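Local structure of M32 carboxypeptidase (Pyrococcus furiosus, 1KA2) at residues G224-L227 against G228-A231; T242-G245 against I246-R250; H269-G272 against H273-E277; S302-W305 against E306-G310. The protein releases amino acids one after another from the C-terminus of peptides as a cobalt-dependent, homodimeric metallocarboxypeptidase of broad specificity that does not cleave off proline. One frame throughout, in Å; residues are numbered along the deposited sequence.

Interaction 1 (G224-L227 against G228-A231)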
loop_
_atom_site.group_PDB
_atom_site.type_symbol
_atom_site.label_atom_id
_atom_site.label_comp_id
_atom_site.label_asym_id
_atom_site.label_seq_id
_atom_site.Cartn_x
_atom_site.Cartn_y
_atom_site.Cartn_z
ATOM N N GLY A 224 -19.023 -14.374 -7.404
ATOM C CA GLY A 224 -19.077 -14.235 -5.961
ATOM C C GLY A 224 -17.785 -13.662 -5.391
ATOM O O GLY A 224 -17.487 -13.831 -4.205
ATOM N N PHE A 225 -17.011 -12.991 -6.244
ATOM C CA PHE A 225 -15.756 -12.362 -5.834
ATOM C C PHE A 225 -16.181 -11.331 -4.779
ATOM O O PHE A 225 -16.945 -10.413 -5.073
ATOM C CB PHE A 225 -15.099 -11.697 -7.049
ATOM C CG PHE A 225 -13.666 -11.288 -6.828
ATOM C CD1 PHE A 225 -12.746 -12.190 -6.311
ATOM C CD2 PHE A 225 -13.232 -10.018 -7.179
ATOM C CE1 PHE A 225 -11.409 -11.841 -6.147
ATOM C CE2 PHE A 225 -11.897 -9.655 -7.022
ATOM C CZ PHE A 225 -10.981 -10.576 -6.504
ATOM N N PRO A 226 -15.697 -11.482 -3.536
ATOM C CA PRO A 226 -16.028 -10.591 -2.414
ATOM C C PRO A 226 -15.418 -9.183 -2.400
ATOM O O PRO A 226 -14.608 -8.861 -1.527
ATOM C CB PRO A 226 -15.622 -11.426 -1.202
ATOM C CG PRO A 226 -14.377 -12.091 -1.693
ATOM C CD PRO A 226 -14.742 -12.524 -3.110
ATOM N N LEU A 227 -15.838 -8.350 -3.354
ATOM C CA LEU A 227 -15.360 -6.978 -3.479
ATOM C C LEU A 227 -15.672 -6.091 -2.276
ATOM O O LEU A 227 -16.765 -6.156 -1.711
ATOM C CB LEU A 227 -15.962 -6.312 -4.717
ATOM C CG LEU A 227 -15.569 -6.752 -6.126
ATOM C CD1 LEU A 227 -14.045 -6.841 -6.228
ATOM C CD2 LEU A 227 -16.204 -8.074 -6.434
ATOM N N GLY A 228 -14.708 -5.246 -1.909
ATOM C CA GLY A 228 -14.888 -4.331 -0.793
ATOM C C GLY A 228 -14.921 -4.982 0.574
ATOM O O GLY A 228 -14.851 -4.304 1.597
ATOM N N THR A 229 -15.023 -6.304 0.605
ATOM C CA THR A 229 -15.057 -7.008 1.870
ATOM C C THR A 229 -13.759 -7.794 2.117
ATOM O O THR A 229 -13.172 -7.715 3.196
ATOM C CB THR A 229 -16.286 -7.949 1.916
ATOM O OG1 THR A 229 -16.564 -8.299 3.275
ATOM C CG2 THR A 229 -16.028 -9.222 1.127
ATOM N N ARG A 230 -13.318 -8.549 1.112
ATOM C CA ARG A 230 -12.096 -9.339 1.193
ATOM C C ARG A 230 -11.259 -9.224 -0.084
ATOM O O ARG A 230 -10.191 -9.814 -0.186
ATOM C CB ARG A 230 -12.435 -10.810 1.448
ATOM C CG ARG A 230 -12.785 -11.120 2.896
ATOM C CD ARG A 230 -13.269 -12.544 3.083
ATOM N NE ARG A 230 -12.656 -13.126 4.271
ATOM C CZ ARG A 230 -13.280 -13.928 5.122
ATOM N NH1 ARG A 230 -14.548 -14.245 4.918
ATOM N NH2 ARG A 230 -12.638 -14.417 6.170
ATOM N N ALA A 231 -11.726 -8.455 -1.060
ATOM C CA ALA A 231 -10.966 -8.349 -2.296
ATOM C C ALA A 231 -11.179 -7.065 -3.063
ATOM O O ALA A 231 -12.116 -6.303 -2.799
ATOM C CB ALA A 231 -11.285 -9.548 -3.201
#

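Interaction 2 (T242-G245 against I246-R250)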
loop_
_atom_site.group_PDB
_atom_site.type_symbol
_atom_site.label_atom_id
_atom_site.label_comp_id
_atom_site.label_asym_id
_atom_site.label_seq_id
_atom_site.Cartn_x
_atom_site.Cartn_y
_atom_site.Cartn_z
ATOM N N THR A 242 -2.420 -10.762 -5.756
ATOM C CA THR A 242 -1.624 -10.664 -4.537
ATOM C C THR A 242 -2.464 -11.043 -3.349
ATOM O O THR A 242 -3.670 -10.839 -3.338
ATOM C CB THR A 242 -1.157 -9.255 -4.189
ATOM O OG1 THR A 242 -1.626 -8.320 -5.167
ATOM C CG2 THR A 242 0.341 -9.236 -4.024
ATOM N N GLU A 243 -1.800 -11.553 -2.327
ATOM C CA GLU A 243 -2.469 -11.926 -1.107
ATOM C C GLU A 243 -1.841 -11.121 0.014
ATOM O O GLU A 243 -0.678 -11.331 0.344
ATOM C CB GLU A 243 -2.268 -13.407 -0.813
ATOM C CG GLU A 243 -2.360 -14.296 -2.020
ATOM C CD GLU A 243 -1.033 -14.481 -2.736
ATOM O OE1 GLU A 243 -0.014 -14.686 -2.047
ATOM O OE2 GLU A 243 -1.013 -14.444 -3.987
ATOM N N PHE A 244 -2.589 -10.174 0.568
ATOM C CA PHE A 244 -2.092 -9.402 1.699
ATOM C C PHE A 244 -2.454 -10.273 2.909
ATOM O O PHE A 244 -1.823 -10.216 3.964
ATOM C CB PHE A 244 -2.805 -8.044 1.793
ATOM C CG PHE A 244 -2.429 -7.061 0.706
ATOM C CD1 PHE A 244 -2.982 -5.784 0.697
ATOM C CD2 PHE A 244 -1.549 -7.413 -0.319
ATOM C CE1 PHE A 244 -2.673 -4.867 -0.314
ATOM C CE2 PHE A 244 -1.230 -6.494 -1.345
ATOM C CZ PHE A 244 -1.801 -5.220 -1.334
ATOM N N GLY A 245 -3.489 -11.091 2.725
ATOM C CA GLY A 245 -3.954 -11.984 3.771
ATOM C C GLY A 245 -5.087 -12.856 3.251
ATOM O O GLY A 245 -5.491 -12.739 2.085
ATOM N N ILE A 246 -5.596 -13.739 4.105
ATOM C CA ILE A 246 -6.701 -14.618 3.724
ATOM C C ILE A 246 -7.971 -13.791 3.504
ATOM O O ILE A 246 -8.829 -14.143 2.705
ATOM C CB ILE A 246 -6.972 -15.672 4.829
ATOM C CG1 ILE A 246 -5.769 -16.612 4.953
ATOM C CG2 ILE A 246 -8.242 -16.456 4.513
ATOM C CD1 ILE A 246 -5.906 -17.654 6.065
ATOM N N ARG A 247 -8.077 -12.677 4.216
ATOM C CA ARG A 247 -9.240 -11.812 4.110
ATOM C C ARG A 247 -8.927 -10.552 3.322
ATOM O O ARG A 247 -9.631 -9.547 3.458
ATOM C CB ARG A 247 -9.735 -11.424 5.508
ATOM C CG ARG A 247 -10.149 -12.612 6.382
ATOM C CD ARG A 247 -10.551 -12.158 7.796
ATOM N NE ARG A 247 -10.858 -13.276 8.691
ATOM C CZ ARG A 247 -11.169 -13.134 9.978
ATOM N NH1 ARG A 247 -11.213 -11.928 10.517
ATOM N NH2 ARG A 247 -11.439 -14.193 10.725
ATOM N N ASP A 248 -7.870 -10.590 2.514
ATOM C CA ASP A 248 -7.498 -9.430 1.709
ATOM C C ASP A 248 -6.697 -9.904 0.505
ATOM O O ASP A 248 -5.478 -9.992 0.574
ATOM C CB ASP A 248 -6.657 -8.446 2.541
ATOM C CG ASP A 248 -6.483 -7.101 1.861
ATOM O OD1 ASP A 248 -6.881 -6.965 0.688
ATOM O OD2 ASP A 248 -5.944 -6.164 2.499
ATOM N N VAL A 249 -7.382 -10.210 -0.593
ATOM C CA VAL A 249 -6.717 -10.692 -1.802
ATOM C C VAL A 249 -7.105 -9.784 -2.955
ATOM O O VAL A 249 -8.285 -9.493 -3.158
ATOM C CB VAL A 249 -7.120 -12.154 -2.111
ATOM C CG1 VAL A 249 -6.363 -12.670 -3.338
ATOM C CG2 VAL A 249 -6.830 -13.025 -0.901
ATOM N N ARG A 250 -6.111 -9.344 -3.718
ATOM C CA ARG A 250 -6.356 -8.412 -4.800
ATOM C C ARG A 250 -5.842 -8.838 -6.169
ATOM O O ARG A 250 -4.782 -9.454 -6.288
ATOM C CB ARG A 250 -5.746 -7.069 -4.413
ATOM C CG ARG A 250 -6.136 -6.649 -3.002
ATOM C CD ARG A 250 -5.667 -5.248 -2.632
ATOM N NE ARG A 250 -5.890 -4.988 -1.215
ATOM C CZ ARG A 250 -5.525 -3.872 -0.588
ATOM N NH1 ARG A 250 -4.907 -2.890 -1.249
ATOM N NH2 ARG A 250 -5.785 -3.737 0.708
#

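Interaction 3 (H269-G272 against H273-E277). With MG (magnesium ion), chain B.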
loop_
_atom_site.group_PDB
_atom_site.type_symbol
_atom_site.label_atom_id
_atom_site.label_comp_id
_atom_site.label_asym_id
_atom_site.label_seq_id
_atom_site.Cartn_x
_atom_site.Cartn_y
_atom_site.Cartn_z
ATOM N N HIS A 269 -8.790 -15.368 -15.242
ATOM C CA HIS A 269 -7.532 -16.066 -14.939
ATOM C C HIS A 269 -7.098 -15.665 -13.531
ATOM O O HIS A 269 -6.937 -16.513 -12.657
ATOM C CB HIS A 269 -6.441 -15.662 -15.942
ATOM C CG HIS A 269 -5.116 -16.326 -15.707
ATOM N ND1 HIS A 269 -4.809 -17.574 -16.208
ATOM C CD2 HIS A 269 -4.010 -15.904 -15.044
ATOM C CE1 HIS A 269 -3.570 -17.889 -15.870
ATOM N NE2 HIS A 269 -3.062 -16.893 -15.164
ATOM N N GLU A 270 -6.920 -14.365 -13.304
ATOM C CA GLU A 270 -6.507 -13.903 -11.987
ATOM C C GLU A 270 -7.517 -14.283 -10.906
ATOM O O GLU A 270 -7.135 -14.578 -9.783
ATOM C CB GLU A 270 -6.269 -12.387 -11.987
ATOM C CG GLU A 270 -5.123 -11.909 -12.910
ATOM C CD GLU A 270 -3.849 -12.762 -12.820
ATOM O OE1 GLU A 270 -3.385 -13.067 -11.699
ATOM O OE2 GLU A 270 -3.309 -13.111 -13.887
ATOM N N PHE A 271 -8.807 -14.278 -11.230
ATOM C CA PHE A 271 -9.804 -14.665 -10.232
ATOM C C PHE A 271 -9.481 -16.072 -9.726
ATOM O O PHE A 271 -9.613 -16.366 -8.526
ATOM C CB PHE A 271 -11.216 -14.661 -10.835
ATOM C CG PHE A 271 -12.235 -15.372 -9.984
ATOM C CD1 PHE A 271 -12.792 -14.750 -8.871
ATOM C CD2 PHE A 271 -12.584 -16.695 -10.259
ATOM C CE1 PHE A 271 -13.679 -15.433 -8.035
ATOM C CE2 PHE A 271 -13.470 -17.390 -9.433
ATOM C CZ PHE A 271 -14.019 -16.756 -8.314
ATOM N N GLY A 272 -9.064 -16.940 -10.647
ATOM C CA GLY A 272 -8.738 -18.310 -10.284
ATOM C C GLY A 272 -7.630 -18.387 -9.255
ATOM O O GLY A 272 -7.648 -19.239 -8.362
ATOM N N HIS A 273 -6.647 -17.502 -9.393
ATOM C CA HIS A 273 -5.540 -17.443 -8.454
ATOM C C HIS A 273 -6.064 -16.980 -7.103
ATOM O O HIS A 273 -5.739 -17.553 -6.061
ATOM C CB HIS A 273 -4.484 -16.430 -8.914
ATOM C CG HIS A 273 -3.606 -16.909 -10.023
ATOM N ND1 HIS A 273 -2.781 -18.007 -9.901
ATOM C CD2 HIS A 273 -3.380 -16.405 -11.259
ATOM C CE1 HIS A 273 -2.085 -18.158 -11.011
ATOM N NE2 HIS A 273 -2.430 -17.199 -11.850
ATOM N N ALA A 274 -6.877 -15.929 -7.145
ATOM C CA ALA A 274 -7.437 -15.310 -5.943
ATOM C C ALA A 274 -8.335 -16.217 -5.104
ATOM O O ALA A 274 -8.145 -16.323 -3.887
ATOM C CB ALA A 274 -8.191 -14.037 -6.331
ATOM N N LEU A 275 -9.307 -16.869 -5.746
ATOM C CA LEU A 275 -10.237 -17.760 -5.041
ATOM C C LEU A 275 -9.425 -18.722 -4.196
ATOM O O LEU A 275 -9.746 -18.993 -3.036
ATOM C CB LEU A 275 -11.101 -18.548 -6.036
ATOM C CG LEU A 275 -12.096 -19.542 -5.412
ATOM C CD1 LEU A 275 -13.196 -18.771 -4.697
ATOM C CD2 LEU A 275 -12.705 -20.425 -6.479
ATOM N N TYR A 276 -8.356 -19.223 -4.794
ATOM C CA TYR A 276 -7.445 -20.146 -4.138
ATOM C C TYR A 276 -6.929 -19.568 -2.810
ATOM O O TYR A 276 -7.003 -20.205 -1.754
ATOM C CB TYR A 276 -6.286 -20.425 -5.093
ATOM C CG TYR A 276 -5.295 -21.479 -4.666
ATOM C CD1 TYR A 276 -5.371 -22.105 -3.418
ATOM C CD2 TYR A 276 -4.289 -21.875 -5.540
ATOM C CE1 TYR A 276 -4.457 -23.115 -3.064
ATOM C CE2 TYR A 276 -3.385 -22.865 -5.206
ATOM C CZ TYR A 276 -3.462 -23.486 -3.977
ATOM O OH TYR A 276 -2.525 -24.466 -3.687
ATOM N N GLU A 277 -6.402 -18.357 -2.865
ATOM C CA GLU A 277 -5.878 -17.724 -1.662
ATOM C C GLU A 277 -7.019 -17.331 -0.730
ATOM O O GLU A 277 -6.890 -17.360 0.492
ATOM C CB GLU A 277 -5.054 -16.502 -2.049
ATOM C CG GLU A 277 -3.769 -16.843 -2.767
ATOM C CD GLU A 277 -2.802 -17.628 -1.892
ATOM O OE1 GLU A 277 -2.827 -17.435 -0.652
ATOM O OE2 GLU A 277 -2.009 -18.427 -2.441
HETATM MG MG MG B . -1.358 -16.817 -13.584
HETATM O O HOH W 1 -1.263 -14.628 -13.468
HETATM O O HOH W 2 0.640 -16.657 -12.770
HETATM O O HOH W 3 -0.182 -16.780 -15.479
#

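Interaction 4 (S302-W305 against E306-G310)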
loop_
_atom_site.group_PDB
_atom_site.type_symbol
_atom_site.label_atom_id
_atom_site.label_comp_id
_atom_site.label_asym_id
_atom_site.label_seq_id
_atom_site.Cartn_x
_atom_site.Cartn_y
_atom_site.Cartn_z
ATOM N N SER A 302 -5.907 -20.880 -11.973
ATOM C CA SER A 302 -6.125 -19.777 -12.897
ATOM C C SER A 302 -6.575 -20.303 -14.261
ATOM O O SER A 302 -7.477 -19.740 -14.875
ATOM C CB SER A 302 -4.846 -18.948 -13.060
ATOM O OG SER A 302 -3.786 -19.723 -13.607
ATOM N N ARG A 303 -5.939 -21.374 -14.736
ATOM C CA ARG A 303 -6.292 -21.947 -16.037
ATOM C C ARG A 303 -7.623 -22.679 -15.967
ATOM O O ARG A 303 -8.337 -22.781 -16.961
ATOM C CB ARG A 303 -5.206 -22.905 -16.526
ATOM C CG ARG A 303 -3.864 -22.235 -16.807
ATOM C CD ARG A 303 -3.968 -21.179 -17.919
ATOM N NE ARG A 303 -2.642 -20.826 -18.421
ATOM C CZ ARG A 303 -2.394 -19.878 -19.316
ATOM N NH1 ARG A 303 -3.385 -19.157 -19.822
ATOM N NH2 ARG A 303 -1.150 -19.661 -19.716
ATOM N N PHE A 304 -7.965 -23.190 -14.788
ATOM C CA PHE A 304 -9.241 -23.870 -14.638
ATOM C C PHE A 304 -10.345 -22.863 -14.943
ATOM O O PHE A 304 -11.209 -23.112 -15.786
ATOM C CB PHE A 304 -9.428 -24.403 -13.215
ATOM C CG PHE A 304 -10.688 -25.225 -13.043
ATOM C CD1 PHE A 304 -10.703 -26.576 -13.384
ATOM C CD2 PHE A 304 -11.863 -24.638 -12.585
ATOM C CE1 PHE A 304 -11.871 -27.331 -13.272
ATOM C CE2 PHE A 304 -13.043 -25.388 -12.468
ATOM C CZ PHE A 304 -13.044 -26.733 -12.813
ATOM N N TRP A 305 -10.313 -21.716 -14.263
ATOM C CA TRP A 305 -11.336 -20.702 -14.483
ATOM C C TRP A 305 -11.246 -20.034 -15.845
ATOM O O TRP A 305 -12.271 -19.764 -16.486
ATOM C CB TRP A 305 -11.289 -19.642 -13.376
ATOM C CG TRP A 305 -11.761 -20.203 -12.084
ATOM C CD1 TRP A 305 -11.044 -20.954 -11.212
ATOM C CD2 TRP A 305 -13.105 -20.200 -11.599
ATOM N NE1 TRP A 305 -11.855 -21.432 -10.219
ATOM C CE2 TRP A 305 -13.129 -20.983 -10.433
ATOM C CE3 TRP A 305 -14.301 -19.616 -12.046
ATOM C CZ2 TRP A 305 -14.299 -21.206 -9.701
ATOM C CZ3 TRP A 305 -15.470 -19.842 -11.313
ATOM C CH2 TRP A 305 -15.453 -20.630 -10.157
ATOM N N GLU A 306 -10.030 -19.769 -16.300
ATOM C CA GLU A 306 -9.859 -19.110 -17.592
ATOM C C GLU A 306 -10.268 -19.946 -18.807
ATOM O O GLU A 306 -11.113 -19.524 -19.598
ATOM C CB GLU A 306 -8.405 -18.674 -17.782
ATOM C CG GLU A 306 -8.171 -17.970 -19.110
ATOM C CD GLU A 306 -6.712 -17.919 -19.478
ATOM O OE1 GLU A 306 -5.901 -18.483 -18.707
ATOM O OE2 GLU A 306 -6.376 -17.327 -20.530
ATOM N N ASN A 307 -9.660 -21.122 -18.957
ATOM C CA ASN A 307 -9.920 -21.982 -20.118
ATOM C C ASN A 307 -11.024 -23.027 -19.965
ATOM O O ASN A 307 -11.861 -23.181 -20.851
ATOM C CB ASN A 307 -8.620 -22.677 -20.540
ATOM C CG ASN A 307 -7.494 -21.688 -20.820
ATOM O OD1 ASN A 307 -7.714 -20.626 -21.407
ATOM N ND2 ASN A 307 -6.283 -22.041 -20.413
ATOM N N ILE A 308 -11.022 -23.753 -18.854
ATOM C CA ILE A 308 -12.046 -24.763 -18.629
ATOM C C ILE A 308 -13.444 -24.147 -18.621
ATOM O O ILE A 308 -14.368 -24.682 -19.225
ATOM C CB ILE A 308 -11.815 -25.492 -17.289
ATOM C CG1 ILE A 308 -10.401 -26.093 -17.263
ATOM C CG2 ILE A 308 -12.870 -26.577 -17.088
ATOM C CD1 ILE A 308 -10.131 -27.127 -18.360
ATOM N N ILE A 309 -13.582 -23.013 -17.936
ATOM C CA ILE A 309 -14.856 -22.304 -17.804
ATOM C C ILE A 309 -15.000 -21.092 -18.716
ATOM O O ILE A 309 -15.990 -20.964 -19.445
ATOM C CB ILE A 309 -15.070 -21.829 -16.349
ATOM C CG1 ILE A 309 -15.153 -23.044 -15.434
ATOM C CG2 ILE A 309 -16.322 -20.971 -16.245
ATOM C CD1 ILE A 309 -15.496 -22.737 -13.983
ATOM N N GLY A 310 -14.015 -20.202 -18.664
ATOM C CA GLY A 310 -14.062 -18.989 -19.461
ATOM C C GLY A 310 -14.159 -19.116 -20.970
ATOM O O GLY A 310 -14.691 -18.222 -21.618
HETATM O O HOH W 4 -3.995 -17.114 -22.109
#

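Interaction 1 (G224-L227 against G228-A231)
Arg230 N donates to Pro226 O at 3.0 Å in a nearly straight bond (169°) that reaches the carbonyl almost head-on. The same oxygen draws in two weak donors, Thr229 N at 3.4 Å and Ala231 N at 2.9 Å, the latter badly bent, so three successive amides converge on one acceptor. Leu227 and Ala231 form a single backbone bridge, with Gly228 N bonded to Ala231 O and Leu227 CA placing a C-H against that oxygen. Gly228 has positive phi, and a side chain there would run into Leu227 O. Packing is tight where Thr229 CG2 meets Pro226 CB at 3.2 Å. The Thr229 hydroxyl is hydrogen-bonded to Glu41 of the second subunit, and the Arg230 guanidinium leaves the turn for Glu282. On the buried side the Ala231 methyl makes a CH-pi contact over one face of the Phe225 ring, 3.9 Å from CB to the ring centroid and displaced toward the rim near CZ. Leu278 of helix 261-278 packs on both Phe225 and Pro226. The segment is a helix-to-strand connection: Gly224 is the C-prime residue of the Schellman motif closing helix 209-223, Pro226 centres an inverse gamma turn, and Ala231 starts strand 231-235.

Interaction 2 (T242-G245 against I246-R250)
Phe244 and Asp248 swing onto one side of the hairpin through different first torsions: Phe244 CG lies beside its own backbone N (chi1 -71°), while Asp248 CG stands opposite its N (chi1 -168°). The ring and carboxylate meet at 3.5 Å between Phe244 CD1 and Asp248 OD2. Arg250, extended from CG to NE, grips Asp248 side-on: NE binds OD1 at 2.9 Å, nearly in the guanidinium plane, and NH2 reaches the syn lone pair of OD2 at 3.0 Å. The Phe244 ring and the guanidinium cross at about a right angle, planes 49° apart, though their closeness in the model is doubtful. Asp33 of the second subunit forms a salt bridge with Arg250. A lysine in place of Arg250 would probably lose the two-pronged hold on Asp248, leaving the carboxylate freer to turn and the link to Asp33 weakened. Backbone bonds between Thr242 and Arg250 run both ways, Thr242 N to Arg250 O at 2.8 Å. Nearer the turn, Phe244 N and Gly245 N both donate to Asp248 O, making a classic beta bulge, and a type I turn from Gly245 to Asp248 closes the hairpin. Helix 8-36 covers Thr242 and Phe244 through Ser28, whereas Val249 faces Ala274 and Leu278 of helix 261-278.

Interaction 3 (H269-G272 against H273-E277)
His269 and His273, one helical turn apart, bind the magnesium ion through their NE2 atoms, at 2.3 Å from His269 and 2.1 Å from His273. Three waters at 2.2 Å and Glu299 of helix 295-309 bring the ligands to six. The two rings form an offset edge-to-face pair, planes 80° apart, with the edge of His273 toward the face of His269. Different first torsions allow this convergence: His269 CG is anti to the backbone N (chi1 180°), whereas His273 CG lies beside it (chi1 -77°). Glu270, the predicted proton donor/acceptor, bends back at chi2; its OE2 accepts a 2.6 Å hydrogen bond from a metal-bound water and its OE1 lies 3.4 Å from His273 CD2. This is the HEXXH motif; the magnesium occupies the site where this enzyme binds its catalytic cobalt. In the second shell, Glu306 receives His269 ND1, His298 pairs with His273 ND1, and Thr241 holds Glu270 OE1. The helical backbone keeps the spacing, with Leu275 N to Phe271 O nearly straight at 2.8 Å. Away from the metal, Leu275 CB sits over one face of the Phe271 ring, 4.1 Å from CZ. Helix 295-309 covers the metal side of helix 261-278, strands 241-243 and 248-253 pack against Ala274, and helix 454-465 touches Leu275 and Tyr276.

Interaction 4 (S302-W305 against E306-G310)
Ser302 O and Arg303 O accept ordinary helical bonds from Glu306 N and Asn307 N, both 2.9 Å, before helix 295-309 widens into a pi-type turn over 306-309. There the links span five residues: Gly310 N reaches Trp305 O at 2.8 Å, and Ile308 N only weakly approaches Arg303 O. A side chain on Gly310 would run into Glu306 O. Arg303 and Glu306 lie alongside each other with their flat groups nearly coplanar (17°). Arg303 CG sits beside its backbone N (chi1 -65°) and a bend at chi2 brings NH1 to the syn side of Glu306 OE1 in a 2.8 Å salt bridge. This is the carboxylate that holds His269, so Arg303 steadies a second-shell group and is itself one shell further from the metal. An alanine at Arg303 would probably leave Glu306 without its positive mate and less firmly turned toward His269. Tyr359 makes a cation-pi contact with Arg303. On the apolar side Ile308 CG2 lies over one face of Phe304, which Leu460 also touches. Ile309 CD1 bridges the two aromatics, 3.9 Å from Phe304 CE2 and 4.1 Å from the centroid of the six-membered Trp305 ring, over its face.

How the interactions relate
Interactions 3 and 4 are buried on adjoining helices, 261-278 and 295-309, and meet at His269 and Glu306; metal ligation and a polar second shell dominate there, with aromatic packing between Phe271 and Trp305. Interactions 1 and 2 are only partly buried and reach the second subunit, where Thr229 meets Glu41 and Arg250 meets Asp33, while Arg230 and Arg247 turn to Glu282 of their own chain. Their backbones join where Arg230 O meets Val249 N, setting strand 231-235 beside strand 248-253, and turns and a bulge do the work that helical bonds do in the other two. Both lean on helix 261-278: Phe225 and Val249 pack against Ala274. Neither touches interaction 4.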